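Local structure of xylulose kinase (Escherichia coli, 2ITM) at residues V241-D245 with A246-M250; H354-G357 with P358-A362; V379-A382 with C383-P387. The protein catalyses the ATP-dependent phosphorylation of D-xylulose to D-xylulose 5-phosphate and, less efficiently, of 1-deoxy-D-xylulose, acting as a homodimeric FGGY-family sugar kinase. All blocks are in the same frame, centred on the assembly; numbering follows the deposited sequence.

Overall arrangement
The three contacts follow one another along the chain, all around connections between helices and strands. Contact 1 turns from helix 233-241 into strand 249-253; contacts 2 and 3 lie at the start and end of helix 358-381, their centres about 35 Å apart. Contact 2 is remote from the sugar site and packs against the second subunit. Contacts 1 and 3 have centres about 13 Å apart and touch, N247 OD1 lying 2.9 Å from K386 N in a probable hydrogen bond. They lead into 249-253 and 390-393, parallel neighbours in the seven-stranded sheet of the actin-like ATPase fold. Helix 358-381 thus joins this sheet region to the dimer interface.

Contact 1: residues V241-D245 with A246-M250; sequences VGMVD and ANQAM
The side-chain amide of Q248 reaches back to the loop that leaves helix 233-241 and meets main-chain groups of G242, V244 and D245. Q248 OE1 accepts from V244 N at 2.9 Å, with the donor well above the carbonyl plane, 66° out of it. The N-H of D245 turns to the same oxygen, at a modelled distance too short to trust. On the other branch Q248 NE2 gives a weak, bent hydrogen bond to G242 O at 3.1 Å. Glutamine suits the place because one flat group offers both acceptor and donor, and its chain, extended beyond CG, is long enough to reach the loop.

Backbone bonding closes the bend: Q248 N donates to D245 O at 2.9 Å, making a type II beta turn in which N247 takes the positive phi that asparagine tolerates well. G242, also at positive phi, ends the preceding helix in a Schellman motif, where any side chain would jam against the carbonyl before it. The carboxylate of D245 forms a salt bridge with R284.

Apolar contacts join V241, the two methionines and the stem of Q248. The unbranched chain of M243 is flexible enough to bend at both chi2 and chi3, laying CG 3.7 Å from Q248 CB and carrying SD to 3.5 Å from M250 CB. Beyond it V241 CG2 and M250 CE meet tip to tip at 3.9 Å. A serine in place of M243 would probably open a gap between the aliphatic stem of Q248 and M250, leaving the glutamine chain less firmly held.

Around this turn, M243 and M250 both pack on A238 of helix 233-241 and T391 of strand 390-393, while the backbones of Q248 and M250 bond to V262 and F260 of strand 257-262.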
ATOM      1  N   VAL A 241      32.115  21.553  -5.099  1.00 37.15           N
ATOM      2  CA  VAL A 241      30.995  22.005  -5.904  1.00 28.85           C
ATOM      3  C   VAL A 241      30.984  23.519  -5.914  1.00 32.94           C
ATOM      4  O   VAL A 241      30.298  24.135  -6.704  1.00 33.56           O
ATOM      5  CB  VAL A 241      29.680  21.406  -5.363  1.00 34.76           C
ATOM      6  CG1 VAL A 241      28.496  22.263  -5.653  1.00 35.89           C
ATOM      7  CG2 VAL A 241      29.482  20.015  -5.897  1.00 30.42           C
ATOM      8  N   GLY A 242      31.798  24.123  -5.068  1.00 37.30           N
ATOM      9  CA  GLY A 242      32.046  25.534  -5.068  1.00 23.39           C
ATOM     10  C   GLY A 242      31.175  26.221  -4.060  1.00 40.68           C
ATOM     11  O   GLY A 242      30.984  27.422  -4.057  1.00 34.01           O
ATOM     12  N   MET A 243      30.640  25.419  -3.159  1.00 32.60           N
ATOM     13  CA  MET A 243      29.793  25.926  -2.116  1.00 34.83           C
ATOM     14  C   MET A 243      30.595  26.385  -0.921  1.00 35.16           C
ATOM     15  O   MET A 243      31.172  25.591  -0.210  1.00 49.55           O
ATOM     16  CB  MET A 243      28.743  24.884  -1.730  1.00 45.32           C
ATOM     17  CG  MET A 243      27.334  25.418  -1.644  1.00 43.76           C
ATOM     18  SD  MET A 243      26.302  25.195  -3.079  1.00 45.44           S
ATOM     19  CE  MET A 243      27.312  25.868  -4.342  1.00 19.52           C
ATOM     20  N   VAL A 244      30.628  27.688  -0.712  1.00 38.52           N
ATOM     21  CA  VAL A 244      31.806  28.337  -0.188  1.00 30.58           C
ATOM     22  C   VAL A 244      31.499  29.568   0.670  1.00 25.48           C
ATOM     23  O   VAL A 244      32.210  29.848   1.616  1.00 29.03           O
ATOM     24  CB  VAL A 244      32.782  28.665  -1.314  1.00 55.94           C
ATOM     25  CG1 VAL A 244      33.308  30.065  -1.196  1.00 52.47           C
ATOM     26  CG2 VAL A 244      33.887  27.642  -1.387  1.00 39.25           C
ATOM     27  N   ASP A 245      30.435  30.285   0.346  1.00 24.31           N
ATOM     28  CA  ASP A 245      30.075  31.483   1.090  1.00 34.46           C
ATOM     29  C   ASP A 245      28.648  31.469   1.630  1.00 30.95           C
ATOM     30  O   ASP A 245      27.798  30.751   1.138  1.00 30.52           O
ATOM     31  CB  ASP A 245      30.288  32.731   0.240  1.00 28.26           C
ATOM     32  CG  ASP A 245      31.737  33.061   0.072  1.00 53.67           C
ATOM     33  OD1 ASP A 245      32.487  33.076   1.045  1.00 35.75           O
ATOM     34  OD2 ASP A 245      32.215  33.350  -1.031  1.00 32.31           O
ATOM     35  N   ALA A 246      28.405  32.296   2.634  1.00 29.68           N
ATOM     36  CA  ALA A 246      27.104  32.409   3.260  1.00 31.36           C
ATOM     37  C   ALA A 246      25.942  32.409   2.278  1.00 37.67           C
ATOM     38  O   ALA A 246      25.929  33.158   1.313  1.00 31.92           O
ATOM     39  CB  ALA A 246      27.046  33.619   4.135  1.00 31.50           C
ATOM     40  N   ASN A 247      24.973  31.545   2.550  1.00 31.63           N
ATOM     41  CA  ASN A 247      23.766  31.410   1.752  1.00 33.82           C
ATOM     42  C   ASN A 247      23.936  30.743   0.397  1.00 34.92           C
ATOM     43  O   ASN A 247      23.006  30.702  -0.384  1.00 38.75           O
ATOM     44  CB  ASN A 247      23.044  32.748   1.610  1.00 38.53           C
ATOM     45  CG  ASN A 247      22.679  33.358   2.948  1.00 39.16           C
ATOM     46  OD1 ASN A 247      21.919  32.786   3.714  1.00 46.63           O
ATOM     47  ND2 ASN A 247      23.230  34.518   3.231  1.00 36.43           N
ATOM     48  N   GLN A 248      25.115  30.216   0.117  1.00 27.48           N
ATOM     49  CA  GLN A 248      25.228  29.223  -0.935  1.00 34.49           C
ATOM     50  C   GLN A 248      24.640  27.896  -0.489  1.00 32.75           C
ATOM     51  O   GLN A 248      24.858  27.462   0.625  1.00 32.01           O
ATOM     52  CB  GLN A 248      26.674  29.046  -1.387  1.00 43.76           C
ATOM     53  CG  GLN A 248      27.261  30.254  -2.086  1.00 31.73           C
ATOM     54  CD  GLN A 248      28.664  30.006  -2.567  1.00 35.42           C
ATOM     55  OE1 GLN A 248      29.620  30.184  -1.851  1.00 42.35           O
ATOM     56  NE2 GLN A 248      28.787  29.621  -3.816  1.00 38.41           N
ATOM     57  N   ALA A 249      23.878  27.273  -1.372  1.00 35.35           N
ATOM     58  CA  ALA A 249      23.159  26.060  -1.041  1.00 29.85           C
ATOM     59  C   ALA A 249      23.118  25.107  -2.213  1.00 34.80           C
ATOM     60  O   ALA A 249      22.975  25.521  -3.357  1.00 20.43           O
ATOM     61  CB  ALA A 249      21.768  26.380  -0.583  1.00 29.48           C
ATOM     62  N   MET A 250      23.234  23.822  -1.902  1.00 21.86           N
ATOM     63  CA  MET A 250      23.117  22.770  -2.887  1.00 28.50           C
ATOM     64  C   MET A 250      22.151  21.684  -2.453  1.00 25.38           C
ATOM     65  O   MET A 250      22.066  21.355  -1.285  1.00 26.20           O
ATOM     66  CB  MET A 250      24.484  22.177  -3.215  1.00 38.75           C
ATOM     67  CG  MET A 250      25.095  21.358  -2.103  1.00 53.14           C
ATOM     68  SD  MET A 250      26.828  20.930  -2.310  1.00 49.35           S
ATOM     69  CE  MET A 250      26.677  19.481  -3.295  1.00 35.53           C
TER
HETATM   70  O   HOH W   1      30.404  34.583   3.271  1.00 33.15           O

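Contact 2: residues H354-G357 with P358-A362; sequences HQHG and PNELA
E360, in the first turn of helix 358-381, bends back along the chain to meet H356 and G357. Its CB starts close to the main chain, 3.3 Å from G357 O. CG lies anti to the carbonyl carbon, beside the backbone N (chi1 -70°), which places it at the edge of the H356 imidazole, in the ring plane and 3.8 Å from H356 ND1. That nitrogen is buried by the contact and has no polar partner in the model; the other ring nitrogen, H356 NE2, makes a weak hydrogen bond to G351 O. At chi2 (63°) the chain bends, turning the carboxylate toward the loop, so that E360 CD comes 3.8 Å from G357 N.

The tip divides its work. E360 OE2 accepts the N-H of G357, 2.8 Å from G357 N, on the anti side of the carboxylate and 22° out of its plane, while E360 OE1 takes the backbone N-H of D321. With G357 at the N-cap position, this is one half of a capping box: the residue three places on returns its side chain to the N-cap N-H, but the N-cap, being glycine, has no side chain to give in exchange. A negative charge here would probably also interact favourably with the positive end of the helix dipole.

P358 follows naturally as the first helical residue, since a first-turn position has no need of the N-H that proline lacks. The regular bonding then begins: L361 N donates almost straight to G357 O at 3.0 Å, and A362 N to P358 O at 2.9 Å. L304 of the second subunit packs on both H356 and L361, and K303 of the same subunit lies against P358.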
ATOM      1  N   HIS A 354     -10.757   4.188  -9.314  1.00 38.62           N
ATOM      2  CA  HIS A 354     -10.924   3.663 -10.662  1.00 44.82           C
ATOM      3  C   HIS A 354     -10.254   4.509 -11.739  1.00 43.68           C
ATOM      4  O   HIS A 354      -9.973   4.015 -12.831  1.00 44.91           O
ATOM      5  CB  HIS A 354     -12.408   3.493 -10.979  1.00 49.78           C
ATOM      6  CG  HIS A 354     -13.143   4.788 -11.157  1.00 68.45           C
ATOM      7  ND1 HIS A 354     -13.493   5.597 -10.099  1.00 57.21           N
ATOM      8  CD2 HIS A 354     -13.585   5.417 -12.270  1.00 69.66           C
ATOM      9  CE1 HIS A 354     -14.124   6.663 -10.550  1.00 61.14           C
ATOM     10  NE2 HIS A 354     -14.196   6.578 -11.864  1.00 60.53           N
ATOM     11  N   GLN A 355     -10.006   5.766 -11.423  1.00 40.09           N
ATOM     12  CA  GLN A 355      -9.601   6.753 -12.404  1.00 39.45           C
ATOM     13  C   GLN A 355      -8.111   6.638 -12.701  1.00 47.30           C
ATOM     14  O   GLN A 355      -7.607   7.261 -13.623  1.00 38.06           O
ATOM     15  CB  GLN A 355      -9.887   8.142 -11.865  1.00 36.41           C
ATOM     16  CG  GLN A 355     -11.336   8.518 -11.840  1.00 62.35           C
ATOM     17  CD  GLN A 355     -11.538  10.004 -12.000  1.00 72.82           C
ATOM     18  OE1 GLN A 355     -11.692  10.721 -11.016  1.00 55.87           O
ATOM     19  NE2 GLN A 355     -11.531  10.472 -13.237  1.00 59.34           N
ATOM     20  N   HIS A 356      -7.416   5.851 -11.891  1.00 36.00           N
ATOM     21  CA  HIS A 356      -5.973   5.942 -11.801  1.00 37.63           C
ATOM     22  C   HIS A 356      -5.294   4.792 -12.545  1.00 30.75           C
ATOM     23  O   HIS A 356      -5.583   3.636 -12.307  1.00 45.54           O
ATOM     24  CB  HIS A 356      -5.508   5.967 -10.346  1.00 44.29           C
ATOM     25  CG  HIS A 356      -6.009   7.141  -9.568  1.00 30.95           C
ATOM     26  ND1 HIS A 356      -5.952   8.428 -10.048  1.00 32.35           N
ATOM     27  CD2 HIS A 356      -6.565   7.222  -8.340  1.00 16.18           C
ATOM     28  CE1 HIS A 356      -6.461   9.251  -9.152  1.00 31.38           C
ATOM     29  NE2 HIS A 356      -6.837   8.543  -8.105  1.00 40.59           N
ATOM     30  N   GLY A 357      -4.381   5.140 -13.435  1.00 41.07           N
ATOM     31  CA  GLY A 357      -3.382   4.208 -13.947  1.00 38.75           C
ATOM     32  C   GLY A 357      -1.967   4.717 -13.778  1.00 47.65           C
ATOM     33  O   GLY A 357      -1.732   5.670 -13.057  1.00 40.21           O
ATOM     34  N   PRO A 358      -1.029   4.079 -14.469  1.00 46.46           N
ATOM     35  CA  PRO A 358       0.397   4.311 -14.261  1.00 33.98           C
ATOM     36  C   PRO A 358       0.833   5.741 -14.535  1.00 34.20           C
ATOM     37  O   PRO A 358       1.759   6.214 -13.914  1.00 28.02           O
ATOM     38  CB  PRO A 358       1.038   3.374 -15.268  1.00 37.14           C
ATOM     39  CG  PRO A 358       0.060   2.318 -15.452  1.00 30.14           C
ATOM     40  CD  PRO A 358      -1.269   2.958 -15.385  1.00 35.05           C
ATOM     41  N   ASN A 359       0.160   6.406 -15.456  1.00 38.62           N
ATOM     42  CA  ASN A 359       0.417   7.809 -15.743  1.00 37.83           C
ATOM     43  C   ASN A 359       0.142   8.698 -14.510  1.00 39.78           C
ATOM     44  O   ASN A 359       0.938   9.543 -14.145  1.00 33.58           O
ATOM     45  CB  ASN A 359      -0.466   8.277 -16.895  1.00 39.05           C
ATOM     46  CG  ASN A 359      -0.195   7.539 -18.190  1.00 44.70           C
ATOM     47  OD1 ASN A 359       0.889   7.038 -18.418  1.00 32.97           O
ATOM     48  ND2 ASN A 359      -1.194   7.491 -19.047  1.00 34.12           N
ATOM     49  N   GLU A 360      -1.008   8.471 -13.901  1.00 39.00           N
ATOM     50  CA  GLU A 360      -1.407   9.154 -12.688  1.00 29.53           C
ATOM     51  C   GLU A 360      -0.432   8.847 -11.565  1.00 28.43           C
ATOM     52  O   GLU A 360       0.054   9.741 -10.889  1.00 26.39           O
ATOM     53  CB  GLU A 360      -2.814   8.724 -12.294  1.00 27.66           C
ATOM     54  CG  GLU A 360      -3.919   9.221 -13.213  1.00 38.17           C
ATOM     55  CD  GLU A 360      -3.818   8.698 -14.634  1.00 20.31           C
ATOM     56  OE1 GLU A 360      -3.927   9.505 -15.557  1.00 37.27           O
ATOM     57  OE2 GLU A 360      -3.641   7.501 -14.828  1.00 35.49           O
ATOM     58  N   LEU A 361      -0.143   7.565 -11.395  1.00 30.08           N
ATOM     59  CA  LEU A 361       0.777   7.113 -10.375  1.00 22.78           C
ATOM     60  C   LEU A 361       2.113   7.811 -10.512  1.00 38.05           C
ATOM     61  O   LEU A 361       2.699   8.248  -9.541  1.00 30.19           O
ATOM     62  CB  LEU A 361       0.950   5.606 -10.459  1.00 28.17           C
ATOM     63  CG  LEU A 361       0.132   4.859  -9.421  1.00 30.40           C
ATOM     64  CD1 LEU A 361      -1.169   5.544  -9.189  1.00 42.98           C
ATOM     65  CD2 LEU A 361      -0.066   3.394  -9.771  1.00 48.59           C
ATOM     66  N   ALA A 362       2.581   7.917 -11.743  1.00 35.96           N
ATOM     67  CA  ALA A 362       3.882   8.482 -12.015  1.00 27.13           C
ATOM     68  C   ALA A 362       3.899   9.965 -11.708  1.00 20.67           C
ATOM     69  O   ALA A 362       4.845  10.470 -11.143  1.00 32.98           O
ATOM     70  CB  ALA A 362       4.271   8.236 -13.448  1.00 29.12           C
TER

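Contact 3: residues V379-A382 with C383-P387; sequences VVHA and CGIKP
H381 O receives two backbone hydrogen bonds as the chain leaves helix 358-381, from G384 N at 2.8 Å and I385 N at 3.1 Å, both approaching from the same face of the carbonyl plane. One residue earlier V380 O accepts C383 N at 3.0 Å, with the donor above its carbonyl plane. These bonds, two spanning three residues and one four, close the last turn at G384, whose positive phi would press any side chain against the preceding carbonyl oxygen.

Beyond the polar core, P387 CD lies over one face of the H381 ring, toward its rim, in a CH-pi contact, 3.9 Å from the ring centroid and 21° off its normal. A hydrogen bond from NE2 of H381 to the hydroxyl of Y259 helps fix the rotation of the ring. Away from the ring, V380 CG1 meets I385 CG1 at 4.1 Å, and both branched chains continue the packing onto strands 257-262 and 285-291.

The chemistry is thus divided: main-chain N-H groups supply donors to carbonyls that the ending helix would otherwise leave without them, while an imidazole that is polar at its edge and flat on its face serves tyrosine and proline at once.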
ATOM      1  N   VAL A 379      12.485  23.971   6.004  1.00 24.45           N
ATOM      2  CA  VAL A 379      12.929  23.759   7.370  1.00 20.51           C
ATOM      3  C   VAL A 379      14.356  24.317   7.617  1.00 23.65           C
ATOM      4  O   VAL A 379      14.588  25.046   8.563  1.00 29.91           O
ATOM      5  CB  VAL A 379      12.867  22.265   7.745  1.00 27.45           C
ATOM      6  CG1 VAL A 379      13.467  22.025   9.108  1.00 25.85           C
ATOM      7  CG2 VAL A 379      11.465  21.757   7.678  1.00 20.99           C
ATOM      8  N   VAL A 380      15.284  23.974   6.737  1.00 32.31           N
ATOM      9  CA  VAL A 380      16.628  24.520   6.773  1.00 23.10           C
ATOM     10  C   VAL A 380      16.636  26.041   6.672  1.00 27.46           C
ATOM     11  O   VAL A 380      17.345  26.713   7.399  1.00 27.74           O
ATOM     12  CB  VAL A 380      17.502  23.875   5.700  1.00 34.75           C
ATOM     13  CG1 VAL A 380      18.741  24.673   5.436  1.00 35.30           C
ATOM     14  CG2 VAL A 380      17.858  22.464   6.110  1.00 41.91           C
ATOM     15  N   HIS A 381      15.828  26.575   5.770  1.00 25.76           N
ATOM     16  CA  HIS A 381      15.768  28.005   5.561  1.00 25.88           C
ATOM     17  C   HIS A 381      15.262  28.712   6.811  1.00 34.64           C
ATOM     18  O   HIS A 381      15.760  29.756   7.177  1.00 37.10           O
ATOM     19  CB  HIS A 381      14.941  28.332   4.329  1.00 28.76           C
ATOM     20  CG  HIS A 381      15.530  27.804   3.058  1.00 31.66           C
ATOM     21  ND1 HIS A 381      14.815  27.702   1.889  1.00 33.11           N
ATOM     22  CD2 HIS A 381      16.769  27.343   2.779  1.00 21.66           C
ATOM     23  CE1 HIS A 381      15.589  27.208   0.943  1.00 27.87           C
ATOM     24  NE2 HIS A 381      16.780  26.980   1.457  1.00 25.37           N
ATOM     25  N   ALA A 382      14.300  28.100   7.479  1.00 35.35           N
ATOM     26  CA  ALA A 382      13.713  28.661   8.676  1.00 35.00           C
ATOM     27  C   ALA A 382      14.746  28.842   9.783  1.00 39.81           C
ATOM     28  O   ALA A 382      14.506  29.542  10.758  1.00 25.89           O
ATOM     29  CB  ALA A 382      12.577  27.790   9.142  1.00 36.87           C
ATOM     30  N   CYS A 383      15.890  28.187   9.619  1.00 25.51           N
ATOM     31  CA  CYS A 383      16.943  28.218  10.615  1.00 32.83           C
ATOM     32  C   CYS A 383      17.717  29.519  10.475  1.00 35.57           C
ATOM     33  O   CYS A 383      18.398  29.943  11.391  1.00 34.90           O
ATOM     34  CB  CYS A 383      17.873  27.007  10.473  1.00 24.37           C
ATOM     35  SG  CYS A 383      17.164  25.417  10.930  1.00 28.49           S
ATOM     36  N   GLY A 384      17.587  30.143   9.311  1.00 41.86           N
ATOM     37  CA  GLY A 384      18.257  31.389   9.000  1.00 35.32           C
ATOM     38  C   GLY A 384      19.093  31.344   7.737  1.00 34.12           C
ATOM     39  O   GLY A 384      20.055  32.078   7.611  1.00 35.79           O
ATOM     40  N   ILE A 385      18.728  30.480   6.801  1.00 28.35           N
ATOM     41  CA  ILE A 385      19.396  30.420   5.511  1.00 38.26           C
ATOM     42  C   ILE A 385      18.527  31.045   4.436  1.00 36.77           C
ATOM     43  O   ILE A 385      17.348  30.758   4.349  1.00 49.09           O
ATOM     44  CB  ILE A 385      19.721  28.958   5.135  1.00 40.40           C
ATOM     45  CG1 ILE A 385      20.569  28.293   6.213  1.00 39.86           C
ATOM     46  CG2 ILE A 385      20.413  28.890   3.798  1.00 34.57           C
ATOM     47  CD1 ILE A 385      22.033  28.450   6.019  1.00 38.00           C
ATOM     48  N   LYS A 386      19.112  31.902   3.616  1.00 48.10           N
ATOM     49  CA  LYS A 386      18.371  32.544   2.543  1.00 41.91           C
ATOM     50  C   LYS A 386      19.136  32.569   1.229  1.00 34.90           C
ATOM     51  O   LYS A 386      19.899  33.483   0.956  1.00 33.70           O
ATOM     52  CB  LYS A 386      17.951  33.953   2.954  1.00 63.31           C
ATOM     53  CG  LYS A 386      17.161  34.726   1.909  1.00 67.66           C
ATOM     54  CD  LYS A 386      15.974  33.956   1.388  1.00 73.52           C
ATOM     55  CE  LYS A 386      16.094  33.709  -0.104  1.00 78.19           C
ATOM     56  NZ  LYS A 386      15.662  32.335  -0.508  1.00 56.22           N
ATOM     57  N   PRO A 387      18.915  31.551   0.417  1.00 33.51           N
ATOM     58  CA  PRO A 387      19.665  31.380  -0.821  1.00 41.22           C
ATOM     59  C   PRO A 387      19.141  32.264  -1.948  1.00 42.78           C
ATOM     60  O   PRO A 387      17.945  32.446  -2.068  1.00 44.31           O
ATOM     61  CB  PRO A 387      19.465  29.903  -1.147  1.00 35.29           C
ATOM     62  CG  PRO A 387      18.281  29.500  -0.408  1.00 47.39           C
ATOM     63  CD  PRO A 387      18.214  30.324   0.818  1.00 42.09           C
TER